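PDB 4QFL: ABC transporter periplasmic peptide-binding protein from Pseudoalteromonas, which binds dipeptides in the periplasm, here alanine and phenylalanine of Ala-Phe, and probably delivers them to an ABC transporter for import. Local coordinates for residues 41-46 and 202-207; 61-66 and 182-187; 113-118 and 155-160. All blocks are in the same frame, centred on the assembly; numbering follows the deposited sequence.

Interaction 1 (41-46 and 202-207)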
ATOM      1  N   SER A  41       3.053  -7.766 -11.135  1.00 18.34           N
ATOM      2  CA  SER A  41       2.096  -7.704 -12.219  1.00 21.00           C
ATOM      3  C   SER A  41       2.216  -6.331 -12.856  1.00 17.29           C
ATOM      4  O   SER A  41       2.881  -5.449 -12.317  1.00 18.68           O
ATOM      5  CB  SER A  41       0.686  -7.907 -11.661  1.00 16.62           C
ATOM      6  OG  SER A  41      -0.275  -7.976 -12.696  1.00 21.21           O
ATOM      7  N   PHE A  42       1.578  -6.144 -14.001  1.00 17.61           N
ATOM      8  CA  PHE A  42       1.461  -4.808 -14.554  1.00 18.96           C
ATOM      9  C   PHE A  42       0.044  -4.249 -14.430  1.00 18.66           C
ATOM     10  O   PHE A  42      -0.289  -3.221 -15.015  1.00 18.58           O
ATOM     11  CB  PHE A  42       2.026  -4.755 -15.972  1.00 18.51           C
ATOM     12  CG  PHE A  42       3.513  -4.774 -15.986  1.00 18.97           C
ATOM     13  CD1 PHE A  42       4.198  -5.966 -16.019  1.00 19.64           C
ATOM     14  CD2 PHE A  42       4.225  -3.600 -15.860  1.00 18.50           C
ATOM     15  CE1 PHE A  42       5.581  -5.979 -15.982  1.00 22.66           C
ATOM     16  CE2 PHE A  42       5.597  -3.617 -15.827  1.00 17.20           C
ATOM     17  CZ  PHE A  42       6.270  -4.803 -15.890  1.00 16.82           C
ATOM     18  N   ASN A  43      -0.768  -4.935 -13.633  1.00 15.34           N
ATOM     19  CA  ASN A  43      -2.098  -4.462 -13.294  1.00 16.73           C
ATOM     20  C   ASN A  43      -2.223  -4.210 -11.794  1.00 17.41           C
ATOM     21  O   ASN A  43      -2.160  -5.146 -10.997  1.00 17.26           O
ATOM     22  CB  ASN A  43      -3.148  -5.470 -13.754  1.00 19.51           C
ATOM     23  CG  ASN A  43      -4.531  -5.118 -13.286  1.00 16.59           C
ATOM     24  OD1 ASN A  43      -4.772  -4.025 -12.768  1.00 16.69           O
ATOM     25  ND2 ASN A  43      -5.462  -6.046 -13.470  1.00 20.77           N
ATOM     26  N   PRO A  44      -2.418  -2.939 -11.403  1.00 19.04           N
ATOM     27  CA  PRO A  44      -2.468  -2.540  -9.988  1.00 18.72           C
ATOM     28  C   PRO A  44      -3.569  -3.240  -9.191  1.00 14.30           C
ATOM     29  O   PRO A  44      -3.475  -3.321  -7.970  1.00 17.02           O
ATOM     30  CB  PRO A  44      -2.751  -1.034 -10.060  1.00 17.49           C
ATOM     31  CG  PRO A  44      -2.258  -0.622 -11.411  1.00 17.80           C
ATOM     32  CD  PRO A  44      -2.518  -1.784 -12.310  1.00 17.46           C
ATOM     33  N   GLN A  45      -4.598  -3.715  -9.881  1.00 15.72           N
ATOM     34  CA  GLN A  45      -5.725  -4.409  -9.257  1.00 17.06           C
ATOM     35  C   GLN A  45      -5.348  -5.632  -8.429  1.00 15.56           C
ATOM     36  O   GLN A  45      -6.025  -5.963  -7.458  1.00 15.05           O
ATOM     37  CB  GLN A  45      -6.717  -4.866 -10.327  1.00 16.51           C
ATOM     38  CG  GLN A  45      -7.451  -3.746 -11.030  1.00 18.22           C
ATOM     39  CD  GLN A  45      -8.534  -4.285 -11.931  1.00 17.01           C
ATOM     40  OE1 GLN A  45      -8.370  -5.341 -12.542  1.00 17.53           O
ATOM     41  NE2 GLN A  45      -9.653  -3.575 -12.010  1.00 15.87           N
ATOM     42  N   VAL A  46      -4.273  -6.304  -8.828  1.00 16.00           N
ATOM     43  CA  VAL A  46      -3.967  -7.624  -8.304  1.00 15.21           C
ATOM     44  C   VAL A  46      -2.980  -7.625  -7.125  1.00 17.09           C
ATOM     45  O   VAL A  46      -2.587  -8.684  -6.629  1.00 16.94           O
ATOM     46  CB  VAL A  46      -3.484  -8.559  -9.437  1.00 16.20           C
ATOM     47  CG1 VAL A  46      -4.473  -8.532 -10.607  1.00 18.18           C
ATOM     48  CG2 VAL A  46      -2.113  -8.179  -9.911  1.00 20.57           C
ATOM     49  N   LEU A 202      -2.482 -12.679 -20.885  1.00 24.69           N
ATOM     50  CA  LEU A 202      -1.550 -11.643 -21.301  1.00 23.76           C
ATOM     51  C   LEU A 202      -1.988 -10.285 -20.822  1.00 21.66           C
ATOM     52  O   LEU A 202      -1.190  -9.359 -20.779  1.00 22.56           O
ATOM     53  CB  LEU A 202      -1.456 -11.604 -22.819  1.00 21.55           C
ATOM     54  CG  LEU A 202      -0.399 -12.491 -23.454  1.00 28.06           C
ATOM     55  CD1 LEU A 202      -0.177 -13.769 -22.656  1.00 25.76           C
ATOM     56  CD2 LEU A 202      -0.788 -12.784 -24.888  1.00 26.71           C
ATOM     57  N   PHE A 203      -3.265 -10.169 -20.471  1.00 20.45           N
ATOM     58  CA  PHE A 203      -3.855  -8.879 -20.163  1.00 21.14           C
ATOM     59  C   PHE A 203      -3.111  -8.145 -19.056  1.00 20.67           C
ATOM     60  O   PHE A 203      -2.808  -6.961 -19.183  1.00 20.56           O
ATOM     61  CB  PHE A 203      -5.343  -9.023 -19.825  1.00 21.28           C
ATOM     62  CG  PHE A 203      -6.082  -7.720 -19.813  1.00 21.29           C
ATOM     63  CD1 PHE A 203      -6.266  -7.007 -20.974  1.00 20.51           C
ATOM     64  CD2 PHE A 203      -6.590  -7.209 -18.637  1.00 24.44           C
ATOM     65  CE1 PHE A 203      -6.934  -5.804 -20.963  1.00 21.60           C
ATOM     66  CE2 PHE A 203      -7.263  -6.002 -18.627  1.00 21.55           C
ATOM     67  CZ  PHE A 203      -7.433  -5.307 -19.792  1.00 21.06           C
ATOM     68  N   ASP A 204      -2.796  -8.853 -17.979  1.00 21.53           N
ATOM     69  CA  ASP A 204      -2.158  -8.229 -16.822  1.00 21.26           C
ATOM     70  C   ASP A 204      -0.626  -8.079 -16.945  1.00 21.51           C
ATOM     71  O   ASP A 204       0.002  -7.394 -16.135  1.00 20.44           O
ATOM     72  CB  ASP A 204      -2.527  -9.003 -15.548  1.00 21.23           C
ATOM     73  CG  ASP A 204      -4.006  -8.905 -15.213  1.00 22.66           C
ATOM     74  OD1 ASP A 204      -4.608  -7.866 -15.526  1.00 20.68           O
ATOM     75  OD2 ASP A 204      -4.573  -9.862 -14.643  1.00 25.73           O
ATOM     76  N   GLN A 205      -0.032  -8.716 -17.950  1.00 19.95           N
ATOM     77  CA  GLN A 205       1.424  -8.732 -18.089  1.00 20.47           C
ATOM     78  C   GLN A 205       1.912  -7.725 -19.111  1.00 22.56           C
ATOM     79  O   GLN A 205       2.994  -7.154 -18.981  1.00 22.88           O
ATOM     80  CB  GLN A 205       1.898 -10.103 -18.539  1.00 26.19           C
ATOM     81  CG  GLN A 205       1.538 -11.229 -17.624  1.00 27.94           C
ATOM     82  CD  GLN A 205       2.152 -12.519 -18.093  1.00 34.00           C
ATOM     83  OE1 GLN A 205       3.343 -12.754 -17.892  1.00 39.97           O
ATOM     84  NE2 GLN A 205       1.350 -13.362 -18.746  1.00 29.45           N
ATOM     85  N   TYR A 206       1.119  -7.549 -20.156  1.00 22.04           N
ATOM     86  CA  TYR A 206       1.418  -6.588 -21.204  1.00 23.00           C
ATOM     87  C   TYR A 206       0.299  -5.579 -21.207  1.00 18.92           C
ATOM     88  O   TYR A 206      -0.713  -5.753 -21.871  1.00 19.87           O
ATOM     89  CB  TYR A 206       1.537  -7.286 -22.547  1.00 23.31           C
ATOM     90  CG  TYR A 206       2.663  -8.264 -22.559  1.00 21.73           C
ATOM     91  CD1 TYR A 206       2.466  -9.567 -22.140  1.00 25.24           C
ATOM     92  CD2 TYR A 206       3.932  -7.883 -22.960  1.00 23.34           C
ATOM     93  CE1 TYR A 206       3.502 -10.484 -22.142  1.00 25.72           C
ATOM     94  CE2 TYR A 206       4.978  -8.788 -22.966  1.00 28.49           C
ATOM     95  CZ  TYR A 206       4.754 -10.094 -22.557  1.00 26.66           C
ATOM     96  OH  TYR A 206       5.774 -11.015 -22.553  1.00 27.74           O
ATOM     97  N   PRO A 207       0.487  -4.516 -20.435  1.00 18.14           N
ATOM     98  CA  PRO A 207      -0.583  -3.602 -20.069  1.00 18.36           C
ATOM     99  C   PRO A 207      -0.916  -2.595 -21.156  1.00 18.01           C
ATOM    100  O   PRO A 207      -0.062  -2.226 -21.981  1.00 17.90           O
ATOM    101  CB  PRO A 207      -0.003  -2.882 -18.855  1.00 17.57           C
ATOM    102  CG  PRO A 207       1.452  -2.867 -19.106  1.00 18.11           C
ATOM    103  CD  PRO A 207       1.778  -4.133 -19.836  1.00 18.98           C
TER
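Residues 41-46, which meet Asp204 and Pro207, hold an ST turn and an Asx turn in the loop between strand 30-35 and helix 50-60. Ser41 OG accepts from Asn43 N, Asn43 OD1 from Gln45 N. Phe42 N donates to Asp204 O at 2.9 Å, meeting the oxygen nearly end-on to its carbonyl. One residue on, Asn43 ND2 reaches Asp204 OD1 at 2.9 Å from above the carboxylate plane, the amide and carboxylate being turned 46° against each other. With CG anti to the backbone N (chi1 173°), Asn43 extends its amide to the aspartate, and ND2 also donates almost straight to Gln45 OE1 at 3.1 Å, with OE1 in the plane of the Asn43 amide. OD1 and both ND2 bonds thus fix the rotation of this buried amide. Next to the polar pair, Phe42 CB packs on Pro207 CG at 3.7 Å, while Phe42 CD1 lies 3.4 Å from Gln205 O, approached obliquely to the ring. Asp204 OD2 turns to a salt bridge with Arg124 of helix 115-126, so the carboxylate joins that helix to the loop. Tyr215 and Tyr218 of strand 213-219 meet the Phe42 ring edge-to-face, and Ile56 and Leu60 of helix 50-60 pack on Phe42 and Pro207 respectively.

Interaction 2 (61-66 and 182-187)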
ATOM      1  N   TYR A  61      -1.087   4.343 -16.108  1.00 15.92           N
ATOM      2  CA  TYR A  61      -2.541   4.450 -15.968  1.00 18.03           C
ATOM      3  C   TYR A  61      -3.039   5.798 -15.440  1.00 17.97           C
ATOM      4  O   TYR A  61      -2.254   6.621 -14.984  1.00 17.76           O
ATOM      5  CB  TYR A  61      -3.053   3.364 -15.017  1.00 17.34           C
ATOM      6  CG  TYR A  61      -2.800   1.947 -15.458  1.00 18.20           C
ATOM      7  CD1 TYR A  61      -3.551   1.372 -16.477  1.00 17.16           C
ATOM      8  CD2 TYR A  61      -1.823   1.166 -14.835  1.00 19.06           C
ATOM      9  CE1 TYR A  61      -3.328   0.051 -16.879  1.00 19.25           C
ATOM     10  CE2 TYR A  61      -1.592  -0.154 -15.231  1.00 18.38           C
ATOM     11  CZ  TYR A  61      -2.351  -0.703 -16.251  1.00 16.93           C
ATOM     12  OH  TYR A  61      -2.120  -1.999 -16.649  1.00 18.09           O
ATOM     13  N   ASP A  62      -4.355   6.001 -15.505  1.00 13.99           N
ATOM     14  CA  ASP A  62      -5.022   7.065 -14.764  1.00 19.37           C
ATOM     15  C   ASP A  62      -6.218   6.481 -14.036  1.00 18.26           C
ATOM     16  O   ASP A  62      -6.761   5.465 -14.453  1.00 17.25           O
ATOM     17  CB  ASP A  62      -5.536   8.170 -15.689  1.00 17.73           C
ATOM     18  CG  ASP A  62      -4.435   8.832 -16.497  1.00 18.09           C
ATOM     19  OD1 ASP A  62      -3.696   9.659 -15.930  1.00 18.95           O
ATOM     20  OD2 ASP A  62      -4.341   8.553 -17.711  1.00 20.10           O
ATOM     21  N   ARG A  63      -6.630   7.142 -12.959  1.00 20.18           N
ATOM     22  CA  ARG A  63      -7.838   6.786 -12.230  1.00 18.58           C
ATOM     23  C   ARG A  63      -8.954   7.705 -12.676  1.00 17.56           C
ATOM     24  O   ARG A  63      -8.741   8.616 -13.472  1.00 19.45           O
ATOM     25  CB  ARG A  63      -7.631   6.961 -10.726  1.00 17.50           C
ATOM     26  CG  ARG A  63      -6.557   6.061 -10.124  1.00 18.42           C
ATOM     27  CD  ARG A  63      -5.978   6.681  -8.840  1.00 17.51           C
ATOM     28  NE  ARG A  63      -5.180   7.863  -9.148  1.00 18.68           N
ATOM     29  CZ  ARG A  63      -4.570   8.624  -8.246  1.00 19.48           C
ATOM     30  NH1 ARG A  63      -4.657   8.329  -6.954  1.00 21.03           N
ATOM     31  NH2 ARG A  63      -3.869   9.682  -8.638  1.00 24.00           N
ATOM     32  N   LEU A  64     -10.148   7.457 -12.156  1.00 18.21           N
ATOM     33  CA  LEU A  64     -11.270   8.356 -12.344  1.00 19.84           C
ATOM     34  C   LEU A  64     -11.018   9.679 -11.627  1.00 17.99           C
ATOM     35  O   LEU A  64     -11.264  10.758 -12.158  1.00 20.03           O
ATOM     36  CB  LEU A  64     -12.540   7.707 -11.785  1.00 18.59           C
ATOM     37  CG  LEU A  64     -13.008   6.483 -12.567  1.00 19.14           C
ATOM     38  CD1 LEU A  64     -14.189   5.826 -11.870  1.00 20.73           C
ATOM     39  CD2 LEU A  64     -13.365   6.898 -13.981  1.00 18.19           C
ATOM     40  N   ILE A  65     -10.535   9.573 -10.397  1.00 18.83           N
ATOM     41  CA  ILE A  65     -10.291  10.722  -9.546  1.00 17.21           C
ATOM     42  C   ILE A  65      -9.056  10.473  -8.702  1.00 19.80           C
ATOM     43  O   ILE A  65      -8.573   9.333  -8.584  1.00 18.08           O
ATOM     44  CB  ILE A  65     -11.444  10.968  -8.582  1.00 14.60           C
ATOM     45  CG1 ILE A  65     -11.812   9.673  -7.860  1.00 16.74           C
ATOM     46  CG2 ILE A  65     -12.631  11.512  -9.315  1.00 19.60           C
ATOM     47  CD1 ILE A  65     -12.717   9.873  -6.682  1.00 18.21           C
ATOM     48  N   SER A  66      -8.548  11.551  -8.120  1.00 17.64           N
ATOM     49  CA  SER A  66      -7.463  11.455  -7.158  1.00 18.83           C
ATOM     50  C   SER A  66      -7.807  12.277  -5.919  1.00 18.50           C
ATOM     51  O   SER A  66      -8.880  12.864  -5.833  1.00 17.42           O
ATOM     52  CB  SER A  66      -6.135  11.923  -7.777  1.00 19.62           C
ATOM     53  OG  SER A  66      -6.201  13.276  -8.216  1.00 20.04           O
ATOM     54  N   PHE A 182      -4.998   1.518  -6.852  1.00 17.11           N
ATOM     55  CA  PHE A 182      -5.488   0.224  -7.319  1.00 15.49           C
ATOM     56  C   PHE A 182      -6.659   0.405  -8.289  1.00 18.72           C
ATOM     57  O   PHE A 182      -6.986  -0.509  -9.060  1.00 18.47           O
ATOM     58  CB  PHE A 182      -5.912  -0.640  -6.128  1.00 17.91           C
ATOM     59  CG  PHE A 182      -4.936  -0.599  -4.981  1.00 17.92           C
ATOM     60  CD1 PHE A 182      -3.685  -1.184  -5.101  1.00 17.55           C
ATOM     61  CD2 PHE A 182      -5.259   0.039  -3.793  1.00 16.27           C
ATOM     62  CE1 PHE A 182      -2.789  -1.131  -4.063  1.00 14.57           C
ATOM     63  CE2 PHE A 182      -4.359   0.084  -2.748  1.00 15.79           C
ATOM     64  CZ  PHE A 182      -3.134  -0.499  -2.884  1.00 14.19           C
ATOM     65  N   ALA A 183      -7.272   1.589  -8.255  1.00 17.05           N
ATOM     66  CA  ALA A 183      -8.511   1.845  -8.984  1.00 15.52           C
ATOM     67  C   ALA A 183      -8.290   2.415 -10.384  1.00 17.56           C
ATOM     68  O   ALA A 183      -9.030   3.297 -10.831  1.00 18.27           O
ATOM     69  CB  ALA A 183      -9.390   2.779  -8.171  1.00 16.94           C
ATOM     70  N   VAL A 184      -7.282   1.914 -11.089  1.00 16.27           N
ATOM     71  CA  VAL A 184      -6.971   2.477 -12.401  1.00 16.05           C
ATOM     72  C   VAL A 184      -7.981   2.009 -13.413  1.00 15.86           C
ATOM     73  O   VAL A 184      -8.685   1.026 -13.185  1.00 17.27           O
ATOM     74  CB  VAL A 184      -5.586   2.080 -12.892  1.00 15.00           C
ATOM     75  CG1 VAL A 184      -4.519   2.520 -11.891  1.00 16.70           C
ATOM     76  CG2 VAL A 184      -5.518   0.588 -13.153  1.00 15.24           C
ATOM     77  N   VAL A 185      -8.043   2.714 -14.535  1.00 15.58           N
ATOM     78  CA  VAL A 185      -8.918   2.340 -15.645  1.00 17.68           C
ATOM     79  C   VAL A 185      -8.210   1.492 -16.706  1.00 17.66           C
ATOM     80  O   VAL A 185      -7.159   1.883 -17.226  1.00 18.63           O
ATOM     81  CB  VAL A 185      -9.494   3.589 -16.327  1.00 16.64           C
ATOM     82  CG1 VAL A 185     -10.318   3.191 -17.539  1.00 18.36           C
ATOM     83  CG2 VAL A 185     -10.332   4.374 -15.339  1.00 18.67           C
ATOM     84  N   LEU A 186      -8.801   0.343 -17.033  1.00 17.01           N
ATOM     85  CA  LEU A 186      -8.223  -0.579 -18.008  1.00 17.77           C
ATOM     86  C   LEU A 186      -8.917  -0.505 -19.366  1.00 17.29           C
ATOM     87  O   LEU A 186      -9.964   0.120 -19.499  1.00 18.28           O
ATOM     88  CB  LEU A 186      -8.290  -2.018 -17.486  1.00 20.18           C
ATOM     89  CG  LEU A 186      -7.685  -2.254 -16.104  1.00 20.14           C
ATOM     90  CD1 LEU A 186      -7.858  -3.710 -15.686  1.00 21.08           C
ATOM     91  CD2 LEU A 186      -6.237  -1.886 -16.146  1.00 18.71           C
ATOM     92  N   SER A 187      -8.322  -1.158 -20.363  1.00 17.71           N
ATOM     93  CA  SER A 187      -8.863  -1.194 -21.724  1.00 19.45           C
ATOM     94  C   SER A 187      -9.775  -2.389 -21.994  1.00 20.00           C
ATOM     95  O   SER A 187      -9.318  -3.535 -22.010  1.00 20.19           O
ATOM     96  CB  SER A 187      -7.737  -1.234 -22.755  1.00 18.41           C
ATOM     97  OG  SER A 187      -8.274  -1.500 -24.042  1.00 18.77           O
TER
HETATM   98  O   HOH W   1      -5.415   4.076 -17.510  1.00 18.63           O
HETATM   99  O   HOH W   2     -10.806   5.247 -10.345  1.00 16.57           O
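Tyr61 and Val184 make the close-packed half of this buried contact, where the chain leaving helix 50-60 crosses the loop ahead of helix 188-196. Tyr61 CB lies 3.5 Å from Val184 CB, and Val184 CG2 sits over one face of the ring in a CH-pi contact, 4.0 Å from the centroid and 18° off the normal. That methyl occupies the place between its own backbone N and carbonyl carbon (chi1 of Val184 -58°, measured to CG1), which turns it to the ring, while CG1 packs against Tyr61 CB. Farther along the ring, Leu186 CD2 reaches Tyr61 CE1 at 3.6 Å, approaching obliquely. The phenol OH goes on to Phe42 O, a hydrogen bond that fixes the far end of the ring. Leu64 CD2 touches Val185 CG2 more loosely, at 4.2 Å, the two side chains crossing at about a right angle.

The backbones are joined more sparingly. Val185 N donates to Asp62 O at 3.0 Å, a nearly straight bond, and two waters fill in where the chains do not meet directly. One accepts from Asp62 N and donates to Val185 O; the other accepts from Leu64 N and donates to Ala183 O at 2.7 Å. Near the second water, Arg63 lays the aliphatic CG 3.8 Å from Ala183 O, then bends at chi3 and sends its guanidinium away to Ala179 O.

The Asp62 carboxylate also turns from the contact, to Tyr232, Thr210 and Trp233. Across the two segments, then, the side chains meet through apolar surfaces, while the polar work falls to peptide groups, with bound water completing their pairing.

Interaction 3 (113-118 and 155-160)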
ATOM      1  N   PHE A 113     -11.346   6.051 -24.960  1.00 25.21           N
ATOM      2  CA  PHE A 113     -11.908   5.737 -23.654  1.00 20.69           C
ATOM      3  C   PHE A 113     -13.370   6.179 -23.487  1.00 23.38           C
ATOM      4  O   PHE A 113     -13.743   7.311 -23.822  1.00 21.86           O
ATOM      5  CB  PHE A 113     -11.030   6.366 -22.565  1.00 21.06           C
ATOM      6  CG  PHE A 113     -11.726   6.533 -21.267  1.00 19.96           C
ATOM      7  CD1 PHE A 113     -12.101   5.425 -20.527  1.00 21.75           C
ATOM      8  CD2 PHE A 113     -12.015   7.794 -20.780  1.00 21.44           C
ATOM      9  CE1 PHE A 113     -12.757   5.573 -19.322  1.00 21.92           C
ATOM     10  CE2 PHE A 113     -12.671   7.955 -19.581  1.00 22.06           C
ATOM     11  CZ  PHE A 113     -13.044   6.838 -18.847  1.00 21.82           C
ATOM     12  N   ASN A 114     -14.202   5.272 -22.981  1.00 21.47           N
ATOM     13  CA  ASN A 114     -15.597   5.605 -22.705  1.00 23.65           C
ATOM     14  C   ASN A 114     -16.145   4.783 -21.554  1.00 22.55           C
ATOM     15  O   ASN A 114     -15.395   4.059 -20.885  1.00 21.64           O
ATOM     16  CB  ASN A 114     -16.473   5.447 -23.955  1.00 23.24           C
ATOM     17  CG  ASN A 114     -16.536   4.017 -24.446  1.00 23.74           C
ATOM     18  OD1 ASN A 114     -16.504   3.073 -23.659  1.00 21.09           O
ATOM     19  ND2 ASN A 114     -16.617   3.848 -25.765  1.00 24.54           N
ATOM     20  N   ALA A 115     -17.447   4.911 -21.322  1.00 22.15           N
ATOM     21  CA  ALA A 115     -18.126   4.231 -20.220  1.00 21.20           C
ATOM     22  C   ALA A 115     -17.901   2.718 -20.193  1.00 20.46           C
ATOM     23  O   ALA A 115     -17.878   2.110 -19.131  1.00 19.80           O
ATOM     24  CB  ALA A 115     -19.617   4.537 -20.260  1.00 21.17           C
ATOM     25  N   ASP A 116     -17.763   2.112 -21.369  1.00 22.39           N
ATOM     26  CA  ASP A 116     -17.570   0.671 -21.469  1.00 20.15           C
ATOM     27  C   ASP A 116     -16.314   0.196 -20.737  1.00 21.23           C
ATOM     28  O   ASP A 116     -16.290  -0.902 -20.178  1.00 20.33           O
ATOM     29  CB  ASP A 116     -17.504   0.250 -22.934  1.00 23.12           C
ATOM     30  CG  ASP A 116     -18.853   0.297 -23.608  1.00 26.94           C
ATOM     31  OD1 ASP A 116     -19.871   0.260 -22.885  1.00 26.07           O
ATOM     32  OD2 ASP A 116     -18.897   0.350 -24.856  1.00 30.16           O
ATOM     33  N   ASP A 117     -15.276   1.025 -20.755  1.00 20.05           N
ATOM     34  CA  ASP A 117     -14.009   0.712 -20.095  1.00 18.69           C
ATOM     35  C   ASP A 117     -14.140   0.755 -18.582  1.00 19.56           C
ATOM     36  O   ASP A 117     -13.538  -0.046 -17.862  1.00 19.47           O
ATOM     37  CB  ASP A 117     -12.942   1.694 -20.554  1.00 19.46           C
ATOM     38  CG  ASP A 117     -12.757   1.679 -22.056  1.00 21.44           C
ATOM     39  OD1 ASP A 117     -12.432   0.600 -22.592  1.00 18.84           O
ATOM     40  OD2 ASP A 117     -12.959   2.736 -22.697  1.00 21.32           O
ATOM     41  N   VAL A 118     -14.942   1.697 -18.103  1.00 21.83           N
ATOM     42  CA  VAL A 118     -15.191   1.828 -16.676  1.00 17.77           C
ATOM     43  C   VAL A 118     -15.970   0.626 -16.186  1.00 18.34           C
ATOM     44  O   VAL A 118     -15.612  -0.001 -15.182  1.00 20.40           O
ATOM     45  CB  VAL A 118     -15.952   3.120 -16.369  1.00 20.22           C
ATOM     46  CG1 VAL A 118     -16.308   3.208 -14.892  1.00 19.15           C
ATOM     47  CG2 VAL A 118     -15.118   4.325 -16.798  1.00 21.48           C
ATOM     48  N   ILE A 155     -23.021  -1.269 -12.396  1.00 26.13           N
ATOM     49  CA  ILE A 155     -22.677   0.041 -12.907  1.00 23.53           C
ATOM     50  C   ILE A 155     -23.530   0.248 -14.144  1.00 23.47           C
ATOM     51  O   ILE A 155     -23.391  -0.479 -15.131  1.00 24.18           O
ATOM     52  CB  ILE A 155     -21.198   0.122 -13.318  1.00 22.40           C
ATOM     53  CG1 ILE A 155     -20.306  -0.426 -12.208  1.00 22.59           C
ATOM     54  CG2 ILE A 155     -20.821   1.561 -13.695  1.00 21.28           C
ATOM     55  CD1 ILE A 155     -18.839  -0.461 -12.569  1.00 18.62           C
ATOM     56  N   VAL A 156     -24.434   1.214 -14.079  1.00 23.01           N
ATOM     57  CA  VAL A 156     -25.296   1.513 -15.217  1.00 24.29           C
ATOM     58  C   VAL A 156     -24.526   2.300 -16.256  1.00 23.10           C
ATOM     59  O   VAL A 156     -23.719   3.166 -15.921  1.00 22.80           O
ATOM     60  CB  VAL A 156     -26.534   2.343 -14.808  1.00 23.91           C
ATOM     61  CG1 VAL A 156     -27.299   2.808 -16.042  1.00 22.80           C
ATOM     62  CG2 VAL A 156     -27.437   1.555 -13.857  1.00 29.06           C
ATOM     63  N   ARG A 157     -24.785   1.988 -17.520  1.00 22.96           N
ATOM     64  CA  ARG A 157     -24.265   2.778 -18.614  1.00 22.95           C
ATOM     65  C   ARG A 157     -25.285   3.829 -18.985  1.00 25.44           C
ATOM     66  O   ARG A 157     -26.148   3.586 -19.832  1.00 28.59           O
ATOM     67  CB  ARG A 157     -24.009   1.898 -19.823  1.00 23.87           C
ATOM     68  CG  ARG A 157     -23.297   2.621 -20.942  1.00 25.45           C
ATOM     69  CD  ARG A 157     -23.287   1.787 -22.200  1.00 23.29           C
ATOM     70  NE  ARG A 157     -22.124   2.100 -23.009  1.00 25.89           N
ATOM     71  CZ  ARG A 157     -22.039   3.167 -23.792  1.00 28.51           C
ATOM     72  NH1 ARG A 157     -23.063   4.008 -23.879  1.00 27.09           N
ATOM     73  NH2 ARG A 157     -20.935   3.388 -24.494  1.00 28.64           N
ATOM     74  N   VAL A 158     -25.208   4.997 -18.361  1.00 22.17           N
ATOM     75  CA  VAL A 158     -26.211   6.007 -18.646  1.00 25.04           C
ATOM     76  C   VAL A 158     -25.944   6.647 -19.999  1.00 25.21           C
ATOM     77  O   VAL A 158     -26.870   7.009 -20.706  1.00 26.98           O
ATOM     78  CB  VAL A 158     -26.326   7.064 -17.535  1.00 26.96           C
ATOM     79  CG1 VAL A 158     -25.655   6.579 -16.272  1.00 27.38           C
ATOM     80  CG2 VAL A 158     -25.725   8.363 -17.987  1.00 29.76           C
ATOM     81  N   SER A 159     -24.676   6.776 -20.366  1.00 24.79           N
ATOM     82  CA  SER A 159     -24.329   7.182 -21.721  1.00 26.72           C
ATOM     83  C   SER A 159     -22.861   6.898 -22.039  1.00 26.60           C
ATOM     84  O   SER A 159     -22.116   6.408 -21.188  1.00 24.01           O
ATOM     85  CB  SER A 159     -24.682   8.654 -21.987  1.00 26.23           C
ATOM     86  OG  SER A 159     -23.933   9.544 -21.180  1.00 26.42           O
ATOM     87  N   ASP A 160     -22.459   7.209 -23.270  1.00 26.94           N
ATOM     88  CA  ASP A 160     -21.108   6.930 -23.737  1.00 26.69           C
ATOM     89  C   ASP A 160     -20.044   7.437 -22.766  1.00 27.98           C
ATOM     90  O   ASP A 160     -18.975   6.830 -22.637  1.00 27.46           O
ATOM     91  CB  ASP A 160     -20.889   7.529 -25.127  1.00 30.41           C
ATOM     92  CG  ASP A 160     -21.504   6.679 -26.234  1.00 35.90           C
ATOM     93  OD1 ASP A 160     -21.684   5.457 -26.028  1.00 34.29           O
ATOM     94  OD2 ASP A 160     -21.799   7.226 -27.318  1.00 38.44           O
TER
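Asp116 and Arg157 meet in a salt bridge at the start of helix 115-126, next to the edge strand 152-159. Arg157 NE donates to Asp116 OD1 at 2.9 Å in an almost perfectly straight bond, 179° at the hydrogen. The oxygen lies in the guanidinium plane, but the arginine meets it from above the carboxylate, the two planes being 55° apart. Ala115 CB lies over one face of the guanidinium and touches the arginine stem at CG, 4.2 Å away. Beside the ion pair, Ala115 N donates to Asp160 O at 2.8 Å, and Asn114 CB packs on the same oxygen at 3.1 Å.

The second shell sets these groups in place. Asp160 OD1 takes both NH1 and NH2 of Arg157, the shorter bond being 2.7 Å from NH2, so the guanidinium is held along two edges by two aspartates. Arg157 starts with CG anti to the backbone N (chi1 -172°) and runs extended to NE, which carries the charge from the strand across to the helix start. There, Asn114 and Asp117 form a capping box: Asn114 OD1 accepts from Asp116 N, and Asp117 OD2 from Asn114 N. Asp117 OD2 also pairs with Arg111. Deeper in, Ile155 CD1 reaches Val118 O, and Ile155 packs on Phe122 and Phe126 of the same helix.

Replacing Asp116 with an alanine would probably leave Arg157 NE without its mate and the guanidinium gripped from the Asp160 side alone. One cation shared by two carboxylates probably eases their mutual repulsion, and the Ala115-Asp160 bond ties the helix start to the turn just after strand 152-159 by backbone as well as by charge.

How the interactions relate
Interaction 2 is the most buried of the three and lies between the others: it touches interaction 1 where Pro44 CD packs on Tyr61 CE2 at 3.5 Å, and interaction 3 where Val185 CG1 packs on Phe113 CE1 at 3.8 Å. Interactions 1 and 3 do not touch, their centres about 21 Å apart, yet both involve helix 115-126, which starts in interaction 3 and supplies Arg124 to interaction 1. Chemistry follows depth. Apolar packing and bridging water serve interaction 2; interaction 1, partly buried, couples an amide-carboxylate pair to proline packing; interaction 3, farthest from the chain centre, relies on a salt-bridge network with exposed members.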